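PDB 3LEC: NADB-Rossmann Superfamily protein from Streptococcus agalactiae, which probably methylates N1 of adenine 22 in tRNA, as a Rossmann-fold methyltransferase that also binds a zinc ion. Local coordinates for residues A[36-39]-A[43-46]; A[134-139]-A[159-164]; A[196-201]-A[217-222]. All blocks are in the same frame, centred on the assembly; numbering follows the deposited sequence.

Interaction 1 of 3, residues A[36-39]-A[43-46]; sequences PIFL and GYCD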
ATOM      1  N   PRO A  36       9.741   4.566  -9.187  1.00 18.01           N
ATOM      2  CA  PRO A  36       9.832   5.747 -10.057  1.00 17.91           C
ATOM      3  C   PRO A  36      10.745   5.553 -11.297  1.00 17.46           C
ATOM      4  O   PRO A  36      10.396   6.016 -12.391  1.00 17.50           O
ATOM      5  CB  PRO A  36      10.393   6.848  -9.129  1.00 18.33           C
ATOM      6  CG  PRO A  36      10.113   6.418  -7.775  1.00 18.82           C
ATOM      7  CD  PRO A  36      10.010   4.894  -7.776  1.00 18.65           C
ATOM      8  N   ILE A  37      11.879   4.851 -11.162  1.00 17.34           N
ATOM      9  CA  ILE A  37      12.756   4.616 -12.322  1.00 16.90           C
ATOM     10  C   ILE A  37      12.049   3.796 -13.402  1.00 17.47           C
ATOM     11  O   ILE A  37      12.156   4.101 -14.581  1.00 18.05           O
ATOM     12  CB  ILE A  37      14.128   3.960 -11.921  1.00 17.50           C
ATOM     13  CG1 ILE A  37      14.992   4.982 -11.168  1.00 16.93           C
ATOM     14  CG2 ILE A  37      14.892   3.428 -13.145  1.00 16.63           C
ATOM     15  CD1 ILE A  37      16.046   4.356 -10.283  1.00 17.08           C
ATOM     16  N   PHE A  38      11.342   2.756 -12.996  1.00 17.39           N
ATOM     17  CA  PHE A  38      10.616   1.942 -13.951  1.00 17.61           C
ATOM     18  C   PHE A  38       9.647   2.816 -14.744  1.00 17.34           C
ATOM     19  O   PHE A  38       9.633   2.791 -15.979  1.00 18.38           O
ATOM     20  CB  PHE A  38       9.826   0.826 -13.270  1.00 17.94           C
ATOM     21  CG  PHE A  38       8.971   0.066 -14.239  1.00 19.74           C
ATOM     22  CD1 PHE A  38       9.564  -0.745 -15.213  1.00 22.46           C
ATOM     23  CD2 PHE A  38       7.588   0.241 -14.248  1.00 19.21           C
ATOM     24  CE1 PHE A  38       8.786  -1.419 -16.167  1.00 22.67           C
ATOM     25  CE2 PHE A  38       6.780  -0.448 -15.180  1.00 21.27           C
ATOM     26  CZ  PHE A  38       7.373  -1.269 -16.140  1.00 22.35           C
ATOM     27  N   LEU A  39       8.874   3.615 -14.016  1.00 18.30           N
ATOM     28  CA  LEU A  39       7.767   4.359 -14.613  1.00 19.35           C
ATOM     29  C   LEU A  39       8.301   5.440 -15.532  1.00 20.35           C
ATOM     30  O   LEU A  39       7.716   5.673 -16.595  1.00 21.31           O
ATOM     31  CB  LEU A  39       6.882   4.964 -13.529  1.00 18.48           C
ATOM     32  CG  LEU A  39       6.078   3.916 -12.756  1.00 19.55           C
ATOM     33  CD1 LEU A  39       5.289   4.607 -11.656  1.00 18.84           C
ATOM     34  CD2 LEU A  39       5.157   3.101 -13.724  1.00 17.59           C
ATOM     35  N   GLY A  43       8.541   5.854 -19.924  1.00 28.62           N
ATOM     36  CA  GLY A  43       7.712   7.002 -20.296  1.00 28.72           C
ATOM     37  C   GLY A  43       6.272   6.929 -19.806  1.00 28.60           C
ATOM     38  O   GLY A  43       5.428   7.704 -20.274  1.00 28.75           O
ATOM     39  N   TYR A  44       5.985   6.023 -18.865  1.00 28.10           N
ATOM     40  CA  TYR A  44       4.615   5.821 -18.365  1.00 28.13           C
ATOM     41  C   TYR A  44       4.127   6.896 -17.398  1.00 27.53           C
ATOM     42  O   TYR A  44       2.914   7.015 -17.135  1.00 27.84           O
ATOM     43  CB  TYR A  44       4.472   4.463 -17.684  1.00 28.03           C
ATOM     44  CG  TYR A  44       4.644   3.254 -18.582  1.00 30.56           C
ATOM     45  CD1 TYR A  44       4.444   3.335 -19.960  1.00 31.43           C
ATOM     46  CD2 TYR A  44       4.970   2.011 -18.037  1.00 30.28           C
ATOM     47  CE1 TYR A  44       4.591   2.222 -20.771  1.00 31.04           C
ATOM     48  CE2 TYR A  44       5.121   0.901 -18.834  1.00 31.66           C
ATOM     49  CZ  TYR A  44       4.920   1.006 -20.202  1.00 32.15           C
ATOM     50  OH  TYR A  44       5.051  -0.102 -21.004  1.00 31.95           O
ATOM     51  N   CYS A  45       5.065   7.629 -16.815  1.00 25.97           N
ATOM     52  CA  CYS A  45       4.725   8.786 -16.011  1.00 25.88           C
ATOM     53  C   CYS A  45       5.502   9.984 -16.515  1.00 25.26           C
ATOM     54  O   CYS A  45       6.504   9.830 -17.196  1.00 25.09           O
ATOM     55  CB  CYS A  45       5.036   8.563 -14.530  1.00 25.14           C
ATOM     56  SG  CYS A  45       3.939   7.361 -13.753  1.00 29.40           S
ATOM     57  N   ASP A  46       5.047  11.169 -16.135  1.00 24.90           N
ATOM     58  CA  ASP A  46       5.652  12.406 -16.587  1.00 25.06           C
ATOM     59  C   ASP A  46       6.758  12.899 -15.667  1.00 24.19           C
ATOM     60  O   ASP A  46       7.693  13.551 -16.136  1.00 23.78           O
ATOM     61  CB  ASP A  46       4.579  13.481 -16.722  1.00 26.25           C
ATOM     62  CG  ASP A  46       3.786  13.360 -18.010  1.00 29.66           C
ATOM     63  OD1 ASP A  46       4.058  12.427 -18.803  1.00 32.36           O
ATOM     64  OD2 ASP A  46       2.905  14.222 -18.234  1.00 32.77           O
TER
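The carbonyl oxygen of Leu39 is gripped by two successive backbone amides as the chain leaves its helix. The usual helical donor four residues on, Gly43 N, is 3.4 Å from Leu39 O but too badly angled to bond, and the next two amides bond the oxygen instead. Tyr44 N lies 2.9 Å from Leu39 O, with the N-H bent well off line, at 128°, so the bond is weak. It belongs to a Schellman motif: Gly43 is the first residue to leave helical phi/psi, and its phi of 69° is one that a residue without a side chain adopts at little cost. Cys45 N adds a second weak bond to Leu39 O at 3.3 Å.

Next to this polar junction the side chains pack. The sulfur of Cys45 lies against Leu39, with CD1 3.7 Å and CB 3.8 Å from SG. Cysteine suits the spot because it is small, and its sulfur can lie against the leucine in a buried place. Its CB is turned toward the helix, and SG stands beside its own backbone N (chi1 -70°), which brings it to the leucine. Tyr44 closes the outer side. Its CE2 stands 4.1 Å from Phe38 CZ, the two rings meeting obliquely, while Tyr44 CB comes within 4.2 Å of Leu39 CD2. An aromatic with a polar end is apt at this partly exposed border, where the ring also makes a cation-pi contact with Lys21.

The whole is the tight turn of a beta-alpha-beta unit made of strand 23-28, helix 34-41 and strand 45-52. Leu39 reaches Leu25 of the first strand, Cys45 touches Ala23 of the same strand, and helix 10-16 covers Phe38 and Leu39 through Ala16.

Interaction 2 of 3, residues A[134-139]-A[159-164]; sequences KWLAAN and LVVKHG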
ATOM      1  N   LYS A 134      -9.934   1.241   7.609  1.00 19.76           N
ATOM      2  CA  LYS A 134     -10.762   2.008   8.547  1.00 20.57           C
ATOM      3  C   LYS A 134     -10.474   3.489   8.439  1.00 20.07           C
ATOM      4  O   LYS A 134     -11.389   4.308   8.476  1.00 20.37           O
ATOM      5  CB  LYS A 134     -10.542   1.576   9.989  1.00 21.27           C
ATOM      6  CG  LYS A 134     -11.161   0.245  10.367  1.00 24.60           C
ATOM      7  CD  LYS A 134     -10.678  -0.167  11.760  1.00 28.36           C
ATOM      8  CE  LYS A 134     -11.458  -1.355  12.303  1.00 31.83           C
ATOM      9  NZ  LYS A 134     -11.118  -1.615  13.739  1.00 33.43           N
ATOM     10  N   TRP A 135      -9.202   3.814   8.276  1.00 19.83           N
ATOM     11  CA  TRP A 135      -8.790   5.195   8.159  1.00 19.83           C
ATOM     12  C   TRP A 135      -9.288   5.779   6.846  1.00 19.34           C
ATOM     13  O   TRP A 135      -9.772   6.898   6.834  1.00 19.35           O
ATOM     14  CB  TRP A 135      -7.282   5.352   8.269  1.00 21.21           C
ATOM     15  CG  TRP A 135      -6.900   6.813   8.235  1.00 20.47           C
ATOM     16  CD1 TRP A 135      -6.716   7.631   9.311  1.00 20.74           C
ATOM     17  CD2 TRP A 135      -6.693   7.621   7.066  1.00 21.92           C
ATOM     18  NE1 TRP A 135      -6.409   8.903   8.879  1.00 21.80           N
ATOM     19  CE2 TRP A 135      -6.381   8.921   7.508  1.00 20.03           C
ATOM     20  CE3 TRP A 135      -6.710   7.363   5.685  1.00 20.08           C
ATOM     21  CZ2 TRP A 135      -6.092   9.978   6.619  1.00 20.08           C
ATOM     22  CZ3 TRP A 135      -6.448   8.429   4.798  1.00 23.49           C
ATOM     23  CH2 TRP A 135      -6.142   9.723   5.282  1.00 20.99           C
ATOM     24  N   LEU A 136      -9.170   5.021   5.757  1.00 18.50           N
ATOM     25  CA  LEU A 136      -9.640   5.480   4.461  1.00 19.56           C
ATOM     26  C   LEU A 136     -11.138   5.784   4.510  1.00 20.20           C
ATOM     27  O   LEU A 136     -11.589   6.870   4.078  1.00 19.66           O
ATOM     28  CB  LEU A 136      -9.299   4.464   3.375  1.00 19.25           C
ATOM     29  CG  LEU A 136      -7.800   4.322   3.070  1.00 19.22           C
ATOM     30  CD1 LEU A 136      -7.542   3.002   2.317  1.00 20.58           C
ATOM     31  CD2 LEU A 136      -7.315   5.534   2.272  1.00 21.54           C
ATOM     32  N   ALA A 137     -11.906   4.835   5.054  1.00 20.80           N
ATOM     33  CA  ALA A 137     -13.379   4.998   5.143  1.00 20.93           C
ATOM     34  C   ALA A 137     -13.800   6.217   5.942  1.00 21.71           C
ATOM     35  O   ALA A 137     -14.796   6.863   5.612  1.00 21.86           O
ATOM     36  CB  ALA A 137     -14.022   3.764   5.732  1.00 20.78           C
ATOM     37  N   ALA A 138     -13.067   6.505   7.016  1.00 21.88           N
ATOM     38  CA  ALA A 138     -13.402   7.594   7.929  1.00 22.24           C
ATOM     39  C   ALA A 138     -13.026   8.960   7.377  1.00 22.34           C
ATOM     40  O   ALA A 138     -13.496   9.983   7.898  1.00 23.37           O
ATOM     41  CB  ALA A 138     -12.732   7.388   9.284  1.00 22.45           C
ATOM     42  N   ASN A 139     -12.188   8.989   6.335  1.00 21.49           N
ATOM     43  CA  ASN A 139     -11.658  10.260   5.834  1.00 20.82           C
ATOM     44  C   ASN A 139     -11.985  10.587   4.375  1.00 20.50           C
ATOM     45  O   ASN A 139     -11.244  11.306   3.694  1.00 19.42           O
ATOM     46  CB  ASN A 139     -10.166  10.345   6.116  1.00 21.12           C
ATOM     47  CG  ASN A 139      -9.873  10.464   7.585  1.00 21.94           C
ATOM     48  OD1 ASN A 139      -9.927  11.557   8.151  1.00 23.45           O
ATOM     49  ND2 ASN A 139      -9.583   9.334   8.227  1.00 21.12           N
ATOM     50  N   LEU A 159      -4.032  -1.747  -2.380  1.00 18.07           N
ATOM     51  CA  LEU A 159      -5.269  -0.962  -2.409  1.00 18.48           C
ATOM     52  C   LEU A 159      -5.136   0.244  -3.317  1.00 18.96           C
ATOM     53  O   LEU A 159      -4.212   1.020  -3.163  1.00 19.00           O
ATOM     54  CB  LEU A 159      -5.615  -0.464  -1.004  1.00 19.51           C
ATOM     55  CG  LEU A 159      -5.816  -1.441   0.153  1.00 20.51           C
ATOM     56  CD1 LEU A 159      -6.304  -0.709   1.376  1.00 23.14           C
ATOM     57  CD2 LEU A 159      -6.771  -2.525  -0.233  1.00 22.48           C
ATOM     58  N   VAL A 160      -6.088   0.422  -4.239  1.00 17.90           N
ATOM     59  CA  VAL A 160      -6.086   1.584  -5.149  1.00 18.10           C
ATOM     60  C   VAL A 160      -7.190   2.496  -4.671  1.00 17.80           C
ATOM     61  O   VAL A 160      -8.318   2.033  -4.444  1.00 16.58           O
ATOM     62  CB  VAL A 160      -6.350   1.173  -6.603  1.00 17.54           C
ATOM     63  CG1 VAL A 160      -6.249   2.402  -7.527  1.00 19.85           C
ATOM     64  CG2 VAL A 160      -5.357   0.103  -7.034  1.00 20.58           C
ATOM     65  N   VAL A 161      -6.864   3.778  -4.485  1.00 17.05           N
ATOM     66  CA  VAL A 161      -7.721   4.677  -3.728  1.00 18.79           C
ATOM     67  C   VAL A 161      -7.904   5.989  -4.482  1.00 18.97           C
ATOM     68  O   VAL A 161      -6.981   6.499  -5.111  1.00 18.58           O
ATOM     69  CB  VAL A 161      -7.095   4.998  -2.316  1.00 18.71           C
ATOM     70  CG1 VAL A 161      -7.929   5.998  -1.557  1.00 19.27           C
ATOM     71  CG2 VAL A 161      -6.939   3.730  -1.472  1.00 18.74           C
ATOM     72  N   LYS A 162      -9.115   6.521  -4.434  1.00 20.04           N
ATOM     73  CA  LYS A 162      -9.350   7.881  -4.902  1.00 20.64           C
ATOM     74  C   LYS A 162     -10.198   8.613  -3.853  1.00 21.15           C
ATOM     75  O   LYS A 162     -10.712   7.995  -2.932  1.00 21.85           O
ATOM     76  CB  LYS A 162     -10.061   7.844  -6.276  1.00 21.02           C
ATOM     77  CG  LYS A 162      -9.150   7.275  -7.413  1.00 23.88           C
ATOM     78  CD  LYS A 162      -9.808   7.193  -8.806  1.00 29.45           C
ATOM     79  CE  LYS A 162      -9.887   8.554  -9.513  1.00 29.47           C
ATOM     80  NZ  LYS A 162      -8.569   9.051 -10.001  1.00 31.79           N
ATOM     81  N   HIS A 163     -10.355   9.926  -3.982  1.00 21.05           N
ATOM     82  CA  HIS A 163     -11.293  10.627  -3.101  1.00 21.90           C
ATOM     83  C   HIS A 163     -12.676  10.048  -3.359  1.00 21.80           C
ATOM     84  O   HIS A 163     -13.006   9.699  -4.503  1.00 22.49           O
ATOM     85  CB  HIS A 163     -11.262  12.136  -3.363  1.00 21.89           C
ATOM     86  CG  HIS A 163      -9.981  12.793  -2.945  1.00 22.94           C
ATOM     87  ND1 HIS A 163      -9.791  13.325  -1.688  1.00 25.13           N
ATOM     88  CD2 HIS A 163      -8.829  13.013  -3.622  1.00 24.63           C
ATOM     89  CE1 HIS A 163      -8.576  13.838  -1.606  1.00 25.39           C
ATOM     90  NE2 HIS A 163      -7.974  13.665  -2.769  1.00 23.36           N
ATOM     91  N   GLY A 164     -13.457   9.906  -2.288  1.00 21.90           N
ATOM     92  CA  GLY A 164     -14.819   9.392  -2.374  1.00 21.84           C
ATOM     93  C   GLY A 164     -15.342   8.996  -1.011  1.00 21.44           C
ATOM     94  O   GLY A 164     -14.568   8.659  -0.117  1.00 21.76           O
TER
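Leu136, which meets the strand 159-163 through its two methyls, also lies with CD2 in the plane of the Trp135 indole, at the ring's edge. One face of that indole carries Asn139 ND2, 3.2 Å above the plane and offset toward the rim; the Phe141 ring meets the indole too, their planes only about 20° apart. Tryptophan suits this place because its one polar atom, NE1, can bond Asn109 OD1. This is the helix-on-sheet packing of a Rossmann-like methyltransferase fold, in which helix 129-138 lies against the sheet and strand 155-163 runs antiparallel to its neighbours.

Across the interface the work falls to three buried aliphatic residues. Leu136 CD1 touches two strand side chains in directions roughly at right angles, 4.0 Å from Leu159 CD1 and 3.9 Å from Val161 CG2. Its other branch is used as well, for CD2 lies 3.9 Å from Val161 CG1, so both methyls of the valine meet the leucine tip to tip. Leu159 offers less, only its CD1 meeting that of Leu136. Since Leu159 and Val161 are two apart on the strand, they face the same side of the sheet, and one forked leucine can reach both. The branch at CB of Val161 gives a broad, rather rigid surface.

Asp140 and His165, which bind the zinc ion, follow directly after the two segments. The metal is about 12 Å from the Leu136 side chain, so the leucine is no ligand, but the contact joins the two elements that lead to the site. At the end of the helix Asn139 folds back, its amide almost coplanar with Trp135 O, and ND2 donates to that oxygen over 2.8 Å with a nearly straight N-H, at 171°.

Interaction 3 of 3, residues A[196-201]-A[217-222]; sequences NKLTFA and EDKIQD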
ATOM      1  N   ASN A 196      -5.617 -21.280  10.180  1.00 20.50           N
ATOM      2  CA  ASN A 196      -4.705 -22.237  10.807  1.00 20.85           C
ATOM      3  C   ASN A 196      -3.983 -21.636  11.998  1.00 20.41           C
ATOM      4  O   ASN A 196      -4.007 -22.196  13.092  1.00 19.98           O
ATOM      5  CB  ASN A 196      -3.698 -22.750   9.793  1.00 22.15           C
ATOM      6  CG  ASN A 196      -4.351 -23.490   8.647  1.00 24.80           C
ATOM      7  OD1 ASN A 196      -5.548 -23.836   8.703  1.00 26.69           O
ATOM      8  ND2 ASN A 196      -3.578 -23.732   7.590  1.00 26.85           N
ATOM      9  N   LYS A 197      -3.359 -20.483  11.781  1.00 19.45           N
ATOM     10  CA  LYS A 197      -2.662 -19.758  12.840  1.00 19.38           C
ATOM     11  C   LYS A 197      -3.560 -19.388  14.017  1.00 19.21           C
ATOM     12  O   LYS A 197      -3.187 -19.554  15.174  1.00 18.46           O
ATOM     13  CB  LYS A 197      -1.954 -18.522  12.260  1.00 18.80           C
ATOM     14  CG  LYS A 197      -0.826 -18.923  11.293  1.00 20.40           C
ATOM     15  CD  LYS A 197       0.015 -17.730  10.813  1.00 19.23           C
ATOM     16  CE  LYS A 197      -0.739 -16.864   9.809  1.00 24.48           C
ATOM     17  NZ  LYS A 197       0.127 -15.721   9.296  1.00 26.54           N
ATOM     18  N   LEU A 198      -4.743 -18.864  13.722  1.00 19.18           N
ATOM     19  CA  LEU A 198      -5.644 -18.503  14.780  1.00 19.65           C
ATOM     20  C   LEU A 198      -6.092 -19.739  15.569  1.00 18.80           C
ATOM     21  O   LEU A 198      -6.338 -19.666  16.769  1.00 18.51           O
ATOM     22  CB  LEU A 198      -6.853 -17.765  14.208  1.00 19.96           C
ATOM     23  CG  LEU A 198      -6.543 -16.403  13.554  1.00 21.39           C
ATOM     24  CD1 LEU A 198      -7.769 -15.952  12.813  1.00 22.99           C
ATOM     25  CD2 LEU A 198      -6.121 -15.337  14.563  1.00 24.68           C
ATOM     26  N   THR A 199      -6.203 -20.865  14.879  1.00 19.32           N
ATOM     27  CA  THR A 199      -6.635 -22.090  15.539  1.00 20.29           C
ATOM     28  C   THR A 199      -5.536 -22.637  16.477  1.00 20.46           C
ATOM     29  O   THR A 199      -5.830 -23.089  17.586  1.00 22.14           O
ATOM     30  CB  THR A 199      -7.104 -23.136  14.521  1.00 20.26           C
ATOM     31  OG1 THR A 199      -8.204 -22.584  13.765  1.00 19.19           O
ATOM     32  CG2 THR A 199      -7.576 -24.413  15.251  1.00 21.44           C
ATOM     33  N   PHE A 200      -4.273 -22.573  16.044  1.00 21.21           N
ATOM     34  CA  PHE A 200      -3.145 -22.836  16.943  1.00 21.49           C
ATOM     35  C   PHE A 200      -3.151 -21.855  18.132  1.00 22.12           C
ATOM     36  O   PHE A 200      -2.918 -22.266  19.282  1.00 21.81           O
ATOM     37  CB  PHE A 200      -1.803 -22.699  16.204  1.00 21.88           C
ATOM     38  CG  PHE A 200      -1.342 -23.940  15.506  1.00 21.96           C
ATOM     39  CD1 PHE A 200      -0.859 -25.040  16.235  1.00 22.90           C
ATOM     40  CD2 PHE A 200      -1.305 -23.995  14.125  1.00 23.52           C
ATOM     41  CE1 PHE A 200      -0.384 -26.197  15.578  1.00 24.67           C
ATOM     42  CE2 PHE A 200      -0.837 -25.154  13.462  1.00 24.68           C
ATOM     43  CZ  PHE A 200      -0.374 -26.248  14.198  1.00 25.16           C
ATOM     44  N   ALA A 201      -3.371 -20.560  17.844  1.00 21.52           N
ATOM     45  CA  ALA A 201      -3.393 -19.503  18.863  1.00 22.28           C
ATOM     46  C   ALA A 201      -4.460 -19.761  19.943  1.00 21.81           C
ATOM     47  O   ALA A 201      -4.198 -19.621  21.140  1.00 22.50           O
ATOM     48  CB  ALA A 201      -3.637 -18.133  18.194  1.00 22.09           C
ATOM     49  N   GLU A 217     -11.940 -16.046  18.768  1.00 22.50           N
ATOM     50  CA  GLU A 217     -13.174 -16.628  18.284  1.00 23.47           C
ATOM     51  C   GLU A 217     -13.872 -15.713  17.270  1.00 22.39           C
ATOM     52  O   GLU A 217     -14.429 -16.199  16.288  1.00 21.77           O
ATOM     53  CB  GLU A 217     -14.115 -16.924  19.455  1.00 24.64           C
ATOM     54  CG  GLU A 217     -13.586 -17.947  20.427  1.00 27.83           C
ATOM     55  CD  GLU A 217     -13.856 -19.373  20.008  1.00 31.37           C
ATOM     56  OE1 GLU A 217     -13.726 -20.258  20.887  1.00 33.44           O
ATOM     57  OE2 GLU A 217     -14.197 -19.613  18.822  1.00 34.30           O
ATOM     58  N   ASP A 218     -13.854 -14.403  17.512  1.00 23.13           N
ATOM     59  CA  ASP A 218     -14.490 -13.460  16.580  1.00 23.40           C
ATOM     60  C   ASP A 218     -13.818 -13.507  15.205  1.00 22.65           C
ATOM     61  O   ASP A 218     -14.512 -13.550  14.175  1.00 22.72           O
ATOM     62  CB  ASP A 218     -14.561 -12.022  17.118  1.00 24.71           C
ATOM     63  CG  ASP A 218     -15.684 -11.214  16.452  1.00 27.68           C
ATOM     64  OD1 ASP A 218     -15.387 -10.238  15.721  1.00 31.90           O
ATOM     65  OD2 ASP A 218     -16.868 -11.599  16.612  1.00 31.13           O
ATOM     66  N   LYS A 219     -12.483 -13.561  15.192  1.00 22.00           N
ATOM     67  CA  LYS A 219     -11.731 -13.603  13.924  1.00 21.34           C
ATOM     68  C   LYS A 219     -11.972 -14.925  13.200  1.00 20.54           C
ATOM     69  O   LYS A 219     -12.183 -14.953  11.993  1.00 20.38           O
ATOM     70  CB  LYS A 219     -10.232 -13.391  14.181  1.00 21.16           C
ATOM     71  CG  LYS A 219      -9.888 -11.991  14.782  1.00 22.22           C
ATOM     72  CD  LYS A 219      -8.397 -11.813  15.090  1.00 23.60           C
ATOM     73  CE  LYS A 219      -8.111 -10.407  15.625  1.00 29.08           C
ATOM     74  NZ  LYS A 219      -6.820 -10.359  16.372  1.00 29.05           N
ATOM     75  N   ILE A 220     -11.958 -16.013  13.958  1.00 20.83           N
ATOM     76  CA  ILE A 220     -12.146 -17.345  13.392  1.00 20.73           C
ATOM     77  C   ILE A 220     -13.491 -17.455  12.697  1.00 20.05           C
ATOM     78  O   ILE A 220     -13.577 -17.950  11.564  1.00 19.16           O
ATOM     79  CB  ILE A 220     -11.947 -18.470  14.461  1.00 21.25           C
ATOM     80  CG1 ILE A 220     -10.439 -18.647  14.721  1.00 21.06           C
ATOM     81  CG2 ILE A 220     -12.508 -19.792  13.956  1.00 21.81           C
ATOM     82  CD1 ILE A 220     -10.069 -19.155  16.142  1.00 23.95           C
ATOM     83  N   GLN A 221     -14.550 -16.988  13.363  1.00 20.86           N
ATOM     84  CA  GLN A 221     -15.896 -17.080  12.752  1.00 21.57           C
ATOM     85  C   GLN A 221     -15.992 -16.258  11.473  1.00 21.22           C
ATOM     86  O   GLN A 221     -16.521 -16.746  10.480  1.00 20.88           O
ATOM     87  CB  GLN A 221     -17.027 -16.715  13.733  1.00 22.13           C
ATOM     88  CG  GLN A 221     -18.473 -16.858  13.144  1.00 22.23           C
ATOM     89  CD  GLN A 221     -18.821 -18.248  12.613  1.00 23.24           C
ATOM     90  OE1 GLN A 221     -18.276 -19.253  13.060  1.00 23.93           O
ATOM     91  NE2 GLN A 221     -19.768 -18.306  11.676  1.00 25.16           N
ATOM     92  N   ASP A 222     -15.470 -15.031  11.497  1.00 21.76           N
ATOM     93  CA  ASP A 222     -15.458 -14.170  10.303  1.00 21.92           C
ATOM     94  C   ASP A 222     -14.819 -14.902   9.135  1.00 21.35           C
ATOM     95  O   ASP A 222     -15.358 -14.944   8.017  1.00 20.47           O
ATOM     96  CB  ASP A 222     -14.705 -12.841  10.564  1.00 22.79           C
ATOM     97  CG  ASP A 222     -15.502 -11.834  11.398  1.00 27.93           C
ATOM     98  OD1 ASP A 222     -16.755 -11.867  11.401  1.00 31.32           O
ATOM     99  OD2 ASP A 222     -14.860 -10.960  12.036  1.00 33.23           O
TER
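Leu198 and Ile220 form the tight heart of this contact between two helices. The N-to-C directions of the short segments make an angle of 149°, antiparallel but clearly inclined, and their axes come within 9.9 Å. Leu198 CB lies 3.7 Å from Ile220 CG1, and the terminal CD1 of the isoleucine lies 3.8 Å from Leu198 O. Ile220 thus rests on both the root of a side chain and the backbone of the opposing helix. Its CG1 arm, set beside its own backbone N (chi1 -76°), bends back toward segment 196-201 although CB itself does not point straight at it. Beta-branched isoleucine fits here: the CG1-CD1 arm lies against Leu198, while CG2, anti to the backbone N, takes another direction.

The neighbouring side is looser. Leu198 CD1 touches Lys219 CB at 3.8 Å, the two side chains crossing at about a right angle. Beyond CG the lysine runs extended and its end leads away from the helix it skirts, so the aliphatic root packs while the charged part heads for solvent. A long lysine serves such a rim well. Thr199 contributes little, with its N 4.4 Å from Ile220 CD1, and its hydroxyl turns back to its own helix, bonding Leu195 O. No hydrogen bond joins the two segments.

Together helices 185-204 and 210-227 make a C-terminal helical hairpin: Leu198 also meets Leu216 and Ile223 of the second helix, while Ile220 meets Leu195 and Leu202 of the first, extending the apolar seam along both.

From the N terminus, interaction 1 comes first, closing a very short turn between helix 34-41 and strand 45-52. Interaction 2 follows: after helix 129-138 the chain runs out along strand 141-150 and returns on strand 155-163, which meets the helix. Interaction 3 comes last and closes the turn of the C-terminal helical hairpin. The three loops lie in series, so none encloses or crosses another. Interactions 1 and 2 both reach the one mixed sheet, their centres about 25 Å apart. Interaction 3 lies on the opposite side of the chain's centre from interaction 1, about 42 Å away between centres, and joins helices to each other.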